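Local coordinates for CCHC-type domain-containing protein (PDB 7C45) that probably trims guide RNAs from the 3' end as an RNase D-type 3'-5' exonuclease, and here holds oligouridine RNA and carries two zinc knuckles, at residues Q33-I38 against S64-V69; T129-K134 against D207-V212; Q50-G55 against C103-E108. All coordinates share one frame; numbering follows the deposited sequence.

Interaction 1 (Q33-I38 against S64-V69); sequences QGARSI and SDAKPV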
loop_
_atom_site.group_PDB
_atom_site.type_symbol
_atom_site.label_atom_id
_atom_site.label_comp_id
_atom_site.label_asym_id
_atom_site.label_seq_id
_atom_site.Cartn_x
_atom_site.Cartn_y
_atom_site.Cartn_z
ATOM N N GLN A 33 -0.459 -4.813 -20.090
ATOM C CA GLN A 33 -1.509 -5.688 -20.605
ATOM C C GLN A 33 -1.198 -7.162 -20.411
ATOM O O GLN A 33 -2.122 -7.984 -20.363
ATOM C CB GLN A 33 -1.741 -5.417 -22.085
ATOM C CG GLN A 33 -2.664 -4.266 -22.293
ATOM C CD GLN A 33 -2.867 -3.936 -23.742
ATOM O OE1 GLN A 33 -2.070 -4.296 -24.598
ATOM N NE2 GLN A 33 -3.943 -3.221 -24.024
ATOM N N GLY A 34 0.072 -7.531 -20.353
ATOM C CA GLY A 34 0.453 -8.906 -20.087
ATOM C C GLY A 34 0.650 -9.258 -18.625
ATOM O O GLY A 34 1.153 -10.340 -18.322
ATOM N N ALA A 35 0.284 -8.378 -17.701
ATOM C CA ALA A 35 0.496 -8.668 -16.290
ATOM C C ALA A 35 -0.658 -9.472 -15.700
ATOM O O ALA A 35 -1.793 -9.453 -16.186
ATOM C CB ALA A 35 0.648 -7.377 -15.483
ATOM N N ARG A 36 -0.340 -10.173 -14.618
ATOM C CA ARG A 36 -1.339 -10.746 -13.733
ATOM C C ARG A 36 -1.596 -9.882 -12.507
ATOM O O ARG A 36 -2.712 -9.900 -11.975
ATOM C CB ARG A 36 -0.901 -12.143 -13.266
ATOM C CG ARG A 36 -0.631 -13.136 -14.394
ATOM C CD ARG A 36 -1.849 -13.281 -15.302
ATOM N NE ARG A 36 -3.050 -13.473 -14.515
ATOM C CZ ARG A 36 -4.275 -13.195 -14.943
ATOM N NH1 ARG A 36 -5.317 -13.410 -14.140
ATOM N NH2 ARG A 36 -4.468 -12.695 -16.162
ATOM N N SER A 37 -0.578 -9.160 -12.034
ATOM C CA SER A 37 -0.709 -8.230 -10.920
ATOM C C SER A 37 0.034 -6.938 -11.239
ATOM O O SER A 37 1.149 -6.974 -11.763
ATOM C CB SER A 37 -0.163 -8.829 -9.618
ATOM O OG SER A 37 -0.881 -9.989 -9.281
ATOM N N ILE A 38 -0.589 -5.800 -10.920
ATOM C CA ILE A 38 0.011 -4.485 -11.133
ATOM C C ILE A 38 -0.089 -3.704 -9.833
ATOM O O ILE A 38 -1.194 -3.403 -9.384
ATOM C CB ILE A 38 -0.685 -3.694 -12.254
ATOM C CG1 ILE A 38 -0.733 -4.489 -13.557
ATOM C CG2 ILE A 38 -0.005 -2.335 -12.441
ATOM C CD1 ILE A 38 -1.573 -3.827 -14.566
ATOM N N SER A 64 4.546 -4.142 -12.386
ATOM C CA SER A 64 3.809 -5.377 -12.616
ATOM C C SER A 64 4.754 -6.571 -12.673
ATOM O O SER A 64 5.973 -6.434 -12.728
ATOM C CB SER A 64 2.994 -5.303 -13.910
ATOM O OG SER A 64 3.732 -5.825 -15.006
ATOM N N ASP A 65 4.160 -7.757 -12.650
ATOM C CA ASP A 65 4.933 -8.981 -12.820
ATOM C C ASP A 65 5.322 -9.241 -14.276
ATOM O O ASP A 65 5.991 -10.237 -14.544
ATOM C CB ASP A 65 4.149 -10.171 -12.257
ATOM C CG ASP A 65 2.824 -10.385 -12.970
ATOM O OD1 ASP A 65 2.248 -9.416 -13.475
ATOM O OD2 ASP A 65 2.362 -11.540 -13.042
ATOM N N ALA A 66 4.942 -8.374 -15.221
ATOM C CA ALA A 66 5.267 -8.587 -16.632
ATOM C C ALA A 66 6.609 -7.984 -17.048
ATOM O O ALA A 66 7.065 -8.248 -18.170
ATOM C CB ALA A 66 4.154 -8.002 -17.530
ATOM N N LYS A 67 7.265 -7.196 -16.180
ATOM C CA LYS A 67 8.474 -6.519 -16.617
ATOM C C LYS A 67 9.194 -5.915 -15.419
ATOM O O LYS A 67 8.545 -5.365 -14.522
ATOM C CB LYS A 67 8.127 -5.458 -17.664
ATOM C CG LYS A 67 9.329 -4.805 -18.296
ATOM C CD LYS A 67 8.954 -3.689 -19.232
ATOM C CE LYS A 67 9.929 -3.620 -20.388
ATOM N NZ LYS A 67 10.147 -4.966 -21.003
ATOM N N PRO A 68 10.520 -6.011 -15.350
ATOM C CA PRO A 68 11.276 -5.520 -14.180
ATOM C C PRO A 68 11.556 -4.029 -14.257
ATOM O O PRO A 68 12.711 -3.588 -14.325
ATOM C CB PRO A 68 12.572 -6.344 -14.265
ATOM C CG PRO A 68 12.762 -6.523 -15.722
ATOM C CD PRO A 68 11.392 -6.761 -16.274
ATOM N N VAL A 69 10.485 -3.232 -14.232
ATOM C CA VAL A 69 10.588 -1.786 -14.365
ATOM C C VAL A 69 9.467 -1.158 -13.547
ATOM O O VAL A 69 8.419 -1.769 -13.340
ATOM C CB VAL A 69 10.493 -1.331 -15.850
ATOM C CG1 VAL A 69 9.083 -1.460 -16.364
ATOM C CG2 VAL A 69 10.981 0.100 -16.034
#

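Interaction 2 (T129-K134 against D207-V212); sequences TAIQWK and DVPVDV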
loop_
_atom_site.group_PDB
_atom_site.type_symbol
_atom_site.label_atom_id
_atom_site.label_comp_id
_atom_site.label_asym_id
_atom_site.label_seq_id
_atom_site.Cartn_x
_atom_site.Cartn_y
_atom_site.Cartn_z
ATOM N N THR A 129 -3.982 -5.194 8.008
ATOM C CA THR A 129 -4.921 -4.939 9.099
ATOM C C THR A 129 -5.817 -6.145 9.357
ATOM O O THR A 129 -6.059 -6.498 10.512
ATOM C CB THR A 129 -5.752 -3.690 8.800
ATOM O OG1 THR A 129 -4.869 -2.574 8.756
ATOM C CG2 THR A 129 -6.787 -3.464 9.900
ATOM N N ALA A 130 -6.295 -6.811 8.294
ATOM C CA ALA A 130 -7.205 -7.942 8.470
ATOM C C ALA A 130 -6.532 -9.063 9.244
ATOM O O ALA A 130 -7.180 -9.757 10.039
ATOM C CB ALA A 130 -7.682 -8.453 7.107
ATOM N N ILE A 131 -5.234 -9.233 9.030
ATOM C CA ILE A 131 -4.465 -10.215 9.791
ATOM C C ILE A 131 -4.443 -9.828 11.262
ATOM O O ILE A 131 -4.717 -10.652 12.144
ATOM C CB ILE A 131 -3.047 -10.337 9.211
ATOM C CG1 ILE A 131 -3.112 -10.988 7.820
ATOM C CG2 ILE A 131 -2.107 -11.118 10.154
ATOM C CD1 ILE A 131 -1.804 -10.952 7.053
ATOM N N GLN A 132 -4.129 -8.561 11.550
ATOM C CA GLN A 132 -4.150 -8.109 12.942
ATOM C C GLN A 132 -5.532 -8.220 13.553
ATOM O O GLN A 132 -5.654 -8.466 14.756
ATOM C CB GLN A 132 -3.676 -6.660 13.064
ATOM C CG GLN A 132 -2.395 -6.417 12.343
ATOM C CD GLN A 132 -1.368 -7.473 12.632
ATOM O OE1 GLN A 132 -1.085 -7.801 13.794
ATOM N NE2 GLN A 132 -0.813 -8.026 11.589
ATOM N N TRP A 133 -6.573 -8.000 12.758
ATOM C CA TRP A 133 -7.931 -8.150 13.252
ATOM C C TRP A 133 -8.219 -9.598 13.625
ATOM O O TRP A 133 -8.732 -9.873 14.715
ATOM C CB TRP A 133 -8.928 -7.664 12.198
ATOM C CG TRP A 133 -10.341 -7.941 12.569
ATOM C CD1 TRP A 133 -11.155 -8.935 12.093
ATOM C CD2 TRP A 133 -11.090 -7.243 13.552
ATOM N NE1 TRP A 133 -12.384 -8.866 12.707
ATOM C CE2 TRP A 133 -12.366 -7.842 13.604
ATOM C CE3 TRP A 133 -10.812 -6.162 14.374
ATOM C CZ2 TRP A 133 -13.355 -7.385 14.464
ATOM C CZ3 TRP A 133 -11.793 -5.712 15.211
ATOM C CH2 TRP A 133 -13.045 -6.329 15.265
ATOM N N LYS A 134 -7.934 -10.537 12.714
ATOM C CA LYS A 134 -8.219 -11.943 12.982
ATOM C C LYS A 134 -7.456 -12.449 14.204
ATOM O O LYS A 134 -7.989 -13.230 14.996
ATOM C CB LYS A 134 -7.873 -12.802 11.765
ATOM C CG LYS A 134 -8.053 -14.279 11.989
ATOM C CD LYS A 134 -8.018 -15.032 10.689
ATOM C CE LYS A 134 -8.313 -16.501 10.913
ATOM N NZ LYS A 134 -9.772 -16.640 11.150
ATOM N N ASP A 207 0.454 -20.024 4.592
ATOM C CA ASP A 207 0.506 -19.826 6.034
ATOM C C ASP A 207 0.072 -18.424 6.488
ATOM O O ASP A 207 0.289 -18.073 7.652
ATOM C CB ASP A 207 1.916 -20.136 6.536
ATOM C CG ASP A 207 2.344 -21.566 6.214
ATOM O OD1 ASP A 207 2.781 -21.822 5.073
ATOM O OD2 ASP A 207 2.232 -22.439 7.099
ATOM N N VAL A 208 -0.531 -17.620 5.615
ATOM C CA VAL A 208 -1.153 -16.363 6.048
ATOM C C VAL A 208 -2.569 -16.719 6.483
ATOM O O VAL A 208 -3.262 -17.412 5.740
ATOM C CB VAL A 208 -1.124 -15.302 4.930
ATOM C CG1 VAL A 208 -2.045 -14.117 5.243
ATOM C CG2 VAL A 208 0.279 -14.800 4.753
ATOM N N PRO A 209 -3.040 -16.272 7.647
ATOM C CA PRO A 209 -4.304 -16.780 8.203
ATOM C C PRO A 209 -5.581 -16.095 7.729
ATOM O O PRO A 209 -6.660 -16.423 8.244
ATOM C CB PRO A 209 -4.102 -16.533 9.698
ATOM C CG PRO A 209 -3.310 -15.307 9.746
ATOM C CD PRO A 209 -2.389 -15.331 8.567
ATOM N N VAL A 210 -5.499 -15.144 6.802
ATOM C CA VAL A 210 -6.669 -14.534 6.189
ATOM C C VAL A 210 -6.663 -14.870 4.705
ATOM O O VAL A 210 -5.606 -14.865 4.073
ATOM C CB VAL A 210 -6.678 -13.009 6.418
ATOM C CG1 VAL A 210 -7.898 -12.386 5.780
ATOM C CG2 VAL A 210 -6.672 -12.734 7.915
ATOM N N ASP A 211 -7.843 -15.185 4.166
ATOM C CA ASP A 211 -7.987 -15.589 2.768
ATOM C C ASP A 211 -7.878 -14.383 1.841
ATOM O O ASP A 211 -8.475 -13.340 2.101
ATOM C CB ASP A 211 -9.349 -16.267 2.554
ATOM C CG ASP A 211 -9.497 -17.578 3.319
ATOM O OD1 ASP A 211 -8.524 -18.351 3.355
ATOM O OD2 ASP A 211 -10.597 -17.836 3.868
ATOM N N VAL A 212 -7.120 -14.529 0.748
ATOM C CA VAL A 212 -6.979 -13.416 -0.184
ATOM C C VAL A 212 -8.329 -13.022 -0.773
ATOM O O VAL A 212 -8.588 -11.841 -0.999
ATOM C CB VAL A 212 -5.956 -13.763 -1.277
ATOM C CG1 VAL A 212 -4.663 -14.211 -0.645
ATOM C CG2 VAL A 212 -6.468 -14.861 -2.132
#

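Interaction 3 (Q50-G55 against C103-E108); sequences QAKQLG and CRRDVE. With nucleotides of chain B.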
loop_
_atom_site.group_PDB
_atom_site.type_symbol
_atom_site.label_atom_id
_atom_site.label_comp_id
_atom_site.label_asym_id
_atom_site.label_seq_id
_atom_site.Cartn_x
_atom_site.Cartn_y
_atom_site.Cartn_z
ATOM N N GLN A 50 -6.889 20.595 5.421
ATOM C CA GLN A 50 -8.318 20.339 5.579
ATOM C C GLN A 50 -8.871 19.474 4.452
ATOM O O GLN A 50 -9.733 18.623 4.689
ATOM C CB GLN A 50 -9.085 21.664 5.668
ATOM N N ALA A 51 -8.391 19.662 3.229
ATOM C CA ALA A 51 -8.919 18.904 2.097
ATOM C C ALA A 51 -8.401 17.468 2.123
ATOM O O ALA A 51 -7.202 17.230 1.957
ATOM C CB ALA A 51 -8.540 19.586 0.787
ATOM N N LYS A 52 -9.306 16.507 2.315
ATOM C CA LYS A 52 -8.911 15.102 2.339
ATOM C C LYS A 52 -8.626 14.545 0.945
ATOM O O LYS A 52 -7.774 13.650 0.801
ATOM C CB LYS A 52 -10.005 14.276 3.015
ATOM C CG LYS A 52 -9.552 13.529 4.250
ATOM C CD LYS A 52 -10.717 12.827 4.927
ATOM C CE LYS A 52 -10.239 11.990 6.089
ATOM N NZ LYS A 52 -9.267 10.965 5.615
ATOM N N GLN A 53 -9.332 15.033 -0.076
ATOM C CA GLN A 53 -9.120 14.553 -1.440
ATOM C C GLN A 53 -7.687 14.839 -1.897
ATOM O O GLN A 53 -7.103 15.874 -1.571
ATOM C CB GLN A 53 -10.101 15.226 -2.407
ATOM C CG GLN A 53 -11.572 14.828 -2.281
ATOM C CD GLN A 53 -12.204 15.202 -0.942
ATOM O OE1 GLN A 53 -11.868 16.224 -0.337
ATOM N NE2 GLN A 53 -13.113 14.352 -0.462
ATOM N N LEU A 54 -7.128 13.927 -2.695
ATOM C CA LEU A 54 -5.846 14.210 -3.322
ATOM C C LEU A 54 -5.980 15.442 -4.204
ATOM O O LEU A 54 -7.030 15.686 -4.794
ATOM C CB LEU A 54 -5.373 13.039 -4.179
ATOM C CG LEU A 54 -4.959 11.757 -3.441
ATOM C CD1 LEU A 54 -4.310 10.836 -4.419
ATOM C CD2 LEU A 54 -4.029 12.025 -2.276
ATOM N N GLY A 55 -4.902 16.207 -4.300
ATOM C CA GLY A 55 -4.827 17.273 -5.280
ATOM C C GLY A 55 -4.707 16.733 -6.707
ATOM O O GLY A 55 -4.903 15.553 -6.984
ATOM N N CYS A 103 -5.945 2.215 -0.723
ATOM C CA CYS A 103 -6.494 2.594 -2.024
ATOM C C CYS A 103 -7.459 3.767 -1.950
ATOM O O CYS A 103 -7.910 4.247 -2.991
ATOM C CB CYS A 103 -7.240 1.415 -2.661
ATOM S SG CYS A 103 -8.740 0.880 -1.820
ATOM N N ARG A 104 -7.780 4.253 -0.757
ATOM C CA ARG A 104 -8.983 5.072 -0.613
ATOM C C ARG A 104 -8.874 6.377 -1.388
ATOM O O ARG A 104 -9.710 6.683 -2.245
ATOM C CB ARG A 104 -9.246 5.346 0.866
ATOM C CG ARG A 104 -9.749 4.112 1.613
ATOM C CD ARG A 104 -9.817 4.397 3.125
ATOM N NE ARG A 104 -8.517 4.789 3.605
ATOM C CZ ARG A 104 -8.281 5.251 4.826
ATOM N NH1 ARG A 104 -9.274 5.335 5.714
ATOM N NH2 ARG A 104 -7.048 5.616 5.148
ATOM N N ARG A 105 -7.880 7.183 -1.046
ATOM C CA ARG A 105 -7.666 8.450 -1.747
ATOM C C ARG A 105 -7.330 8.226 -3.221
ATOM O O ARG A 105 -7.742 9.013 -4.086
ATOM C CB ARG A 105 -6.542 9.236 -1.068
ATOM C CG ARG A 105 -6.952 10.455 -0.314
ATOM C CD ARG A 105 -7.977 10.120 0.716
ATOM N NE ARG A 105 -9.320 10.549 0.329
ATOM C CZ ARG A 105 -10.383 10.293 1.074
ATOM N NH1 ARG A 105 -11.594 10.685 0.697
ATOM N NH2 ARG A 105 -10.221 9.638 2.219
ATOM N N ASP A 106 -6.564 7.178 -3.524
ATOM C CA ASP A 106 -6.184 6.893 -4.908
ATOM C C ASP A 106 -7.404 6.637 -5.766
ATOM O O ASP A 106 -7.539 7.188 -6.866
ATOM C CB ASP A 106 -5.265 5.672 -4.970
ATOM C CG ASP A 106 -3.889 5.950 -4.411
ATOM O OD1 ASP A 106 -3.578 7.123 -4.151
ATOM O OD2 ASP A 106 -3.120 4.982 -4.268
ATOM N N VAL A 107 -8.304 5.787 -5.269
ATOM C CA VAL A 107 -9.478 5.396 -6.024
ATOM C C VAL A 107 -10.422 6.580 -6.176
ATOM O O VAL A 107 -11.026 6.786 -7.245
ATOM C CB VAL A 107 -10.122 4.191 -5.314
ATOM C CG1 VAL A 107 -11.598 4.119 -5.540
ATOM C CG2 VAL A 107 -9.381 2.919 -5.730
ATOM N N GLU A 108 -10.514 7.414 -5.130
ATOM C CA GLU A 108 -11.285 8.637 -5.232
ATOM C C GLU A 108 -10.736 9.528 -6.331
ATOM O O GLU A 108 -11.503 10.090 -7.107
ATOM C CB GLU A 108 -11.272 9.385 -3.904
ATOM C CG GLU A 108 -12.022 10.703 -3.947
ATOM C CD GLU A 108 -11.966 11.396 -2.617
ATOM O OE1 GLU A 108 -10.855 11.512 -2.079
ATOM O OE2 GLU A 108 -13.028 11.789 -2.095
ATOM P P U B 9 0.724 5.724 4.856
ATOM O OP1 U B 9 1.570 4.616 4.347
ATOM O OP2 U B 9 1.323 6.798 5.682
ATOM O "O5'" U B 9 -0.112 6.414 3.693
ATOM C "C5'" U B 9 -0.474 5.714 2.508
ATOM C "C4'" U B 9 -1.333 6.531 1.559
ATOM O "O4'" U B 9 -2.474 7.108 2.234
ATOM C "C3'" U B 9 -0.687 7.720 0.867
ATOM O "O3'" U B 9 0.140 7.342 -0.207
ATOM C "C2'" U B 9 -1.890 8.555 0.446
ATOM O "O2'" U B 9 -2.510 8.035 -0.724
ATOM C "C1'" U B 9 -2.830 8.329 1.624
ATOM N N1 U B 9 -2.720 9.405 2.624
ATOM C C2 U B 9 -3.318 10.633 2.339
ATOM O O2 U B 9 -3.927 10.876 1.317
ATOM N N3 U B 9 -3.179 11.594 3.304
ATOM C C4 U B 9 -2.512 11.460 4.504
ATOM O O4 U B 9 -2.472 12.421 5.271
ATOM C C5 U B 9 -1.919 10.171 4.722
ATOM C C6 U B 9 -2.036 9.206 3.799
ATOM P P U B 10 1.474 8.171 -0.508
ATOM O OP1 U B 10 2.027 7.566 -1.735
ATOM O OP2 U B 10 2.301 8.262 0.732
ATOM O "O5'" U B 10 0.947 9.641 -0.842
ATOM C "C5'" U B 10 0.326 9.907 -2.089
ATOM C "C4'" U B 10 -0.130 11.339 -2.189
ATOM O "O4'" U B 10 -0.871 11.679 -1.002
ATOM C "C3'" U B 10 0.968 12.387 -2.247
ATOM O "O3'" U B 10 1.485 12.557 -3.547
ATOM C "C2'" U B 10 0.267 13.633 -1.733
ATOM O "O2'" U B 10 -0.511 14.208 -2.774
ATOM C "C1'" U B 10 -0.677 13.040 -0.689
ATOM N N1 U B 10 -0.135 13.130 0.680
ATOM C C2 U B 10 -0.290 14.349 1.301
ATOM O O2 U B 10 -0.826 15.294 0.742
ATOM N N3 U B 10 0.213 14.403 2.577
ATOM C C4 U B 10 0.826 13.375 3.265
ATOM O O4 U B 10 1.225 13.582 4.407
ATOM C C5 U B 10 0.937 12.137 2.553
ATOM C C6 U B 10 0.458 12.057 1.307
ATOM P P U B 8 0.179 6.993 10.451
ATOM O OP1 U B 8 -0.384 8.239 11.015
ATOM O OP2 U B 8 0.442 5.864 11.377
ATOM O "O5'" U B 8 -0.775 6.584 9.257
ATOM C "C5'" U B 8 -0.982 5.228 8.918
ATOM C "C4'" U B 8 -1.856 5.122 7.704
ATOM O "O4'" U B 8 -3.133 5.748 7.969
ATOM C "C3'" U B 8 -1.360 5.813 6.447
ATOM O "O3'" U B 8 -0.408 5.028 5.759
ATOM C "C2'" U B 8 -2.646 6.029 5.665
ATOM O "O2'" U B 8 -3.070 4.817 5.045
ATOM C "C1'" U B 8 -3.627 6.341 6.795
ATOM N N1 U B 8 -3.762 7.793 7.068
ATOM C C2 U B 8 -4.601 8.512 6.259
ATOM O O2 U B 8 -5.175 8.008 5.316
ATOM N N3 U B 8 -4.705 9.849 6.584
ATOM C C4 U B 8 -4.072 10.463 7.653
ATOM O O4 U B 8 -4.245 11.668 7.862
ATOM C C5 U B 8 -3.241 9.624 8.457
ATOM C C6 U B 8 -3.122 8.333 8.145
HETATM O O HOH W 1 -8.721 11.554 -3.659
#

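Interaction 1 (Q33-I38 against S64-V69)
Asp65 sets its carboxylate against the backbone of Arg36 and Ser37, where a type I beta turn from Ser64 to Lys67 meets the start of strand 37-44 in the mixed sheet of the exonuclease fold. Ile38 and Ser64 form an antiparallel, non-hydrogen-bonded pair with their CA atoms 4.2 Å apart; both side chains lie on the same face of the sheet, CG1 of Ile38 packing against CB of Ser64. Past this pair Asp65 N still donates to Ser37 O at 3.2 Å, but the return bonds go to a side chain instead of a carbonyl.

CG of Asp65 stands between its own backbone N and carbonyl carbon (chi1 61°), which carries OD1 to two consecutive N-H groups. Arg36 N reaches OD1 of Asp65 at 2.9 Å through the syn lone pair. Ser37 N comes to the same OD1 from above the carboxylate plane, 3.2 Å away and almost straight (177° at the hydrogen). Two donors from different directions fix the rotation of the carboxylate, and Arg36 N adds a weak bond to OD2. Aspartate suits the place because its short arm presents an acceptor close to the main chain.

The guanidinium of Arg36 does not pair with the carboxylate of Asp65. CB of Arg36 touches OD2 of Asp65, yet bends at chi2 and chi3 lead the chain away, leaving NE of Arg36 5.9 Å from OD2 of Asp65; the guanidinium makes a long, weak ion pair with Glu95. The small methyl of Ala35 suits a tight spot: CB of Ala35 lies 3.3 Å from OD1 of Asp65 and also touches OG of Ser64. That hydroxyl oxygen closes an ST turn, accepting from Ala66 N at 2.8 Å.

Interaction 2 (T129-K134 against D207-V212)
Val210 is the bump that fits the side of helix 124-136 formed by Ala130, Ile131 and Lys134. Its CG2 settles into the hollow between these three, 3.8 Å from Ile131 CA and also in touch with Ala130 O and the CB and CD of Lys134. The other branch, CG1 of Val210, is set anti to the backbone N (chi1 -180°) and rests 4.2 Å from CB of Ala130. The alanine is small enough to form the floor here, and a beta-branched valine can fill two places at once.

Ile131 returns the fit, reaching into the notch beside Val208 and Val210. Its CG1 leans on CG2 of Val210, while the side chains of Ile131 and Val208 cross at about a right angle, CD1 of Ile131 lying 3.7 Å from CG1 of Val208. The second branch, CG2 of Ile131, lies more loosely against the Pro209 ring, 4.4 Å from CG of Pro209.

Lys134 adds its methylenes: the chain slides past Val210 in the opposite direction, and CD of Lys134 comes within 3.1 Å of Pro209 O. No hydrogen bond joins the two segments, so the fit rests on shape.

The connection between helices 182-202 and 212-226 is thereby laid on helix 124-136, with Phe127 of that helix touching Val208 and Val212. Ile252 packs on both Ala130 and Val210, and Trp133 carries the same helix on to helix 245-251.

Interaction 3 (Q50-G55 against C103-E108)
Leu54 meets the root of the Arg105 side chain, CG of Leu54 lying 3.8 Å from CB of Arg105. The next carbon of the arginine, CG, is flanked by Lys52 O at 3.5 Å and by O2 of U9 of chain B at 3.5 Å; CD keeps to Lys52 O. Bends at chi2 (56°) and chi3 (-105°) then turn the guanidinium toward Glu108, one helical turn on. There NE of Arg105 donates to OE1 of Glu108 at 3.0 Å, and NH1 bonds the same OE1, a side-on grip from one face of the carboxylate. NH2 ends in a salt bridge to Glu235, which probably offsets the nearness of Lys52 NZ, whose own pairing with Glu235 is long and weak; CG of Lys52 lies over one face of the guanidinium.

Glu108 OE2 also accepts from Gln53 NE2 at 3.0 Å and from Val232 N, and a water ties OE1 to Leu54 N and Arg105 O.

The apolar Leu54 can face sugar and base alike: its CD2 is 3.4 Å from O4' of U10 of chain B and 3.8 Å from the base oxygen O2 of U9 of chain B. Asp106 binds manganese in another structure of this protein; its side chain lies about 4 Å from a bound calcium ion. With Asp41, Glu43 and Asp191, which bind calcium here, it makes up the four acidic residues characteristic of a DEDD exonuclease active site.

In the fold
Coming from the N terminus, the chain leaves helix 22-33 and reaches 33-38, which leads into strand 37-44, then passes through 50-55 in the loop before strand 57-64. It reaches 64-69 at the far end of that strand, and interaction 1 closes this antiparallel excursion. Interaction 3 opens within it and closes only at 103-108, so the two loops cross and tie opposite ends of the strand pair: one to the turn before strand 70-74, the other to helix 104-114 beside the RNA. Interaction 2 follows in series, its long, mainly helical loop running from helix 124-136 to the connection before helix 212-226. The centres lie 25 to 26 Å apart, and no two of the contacts touch.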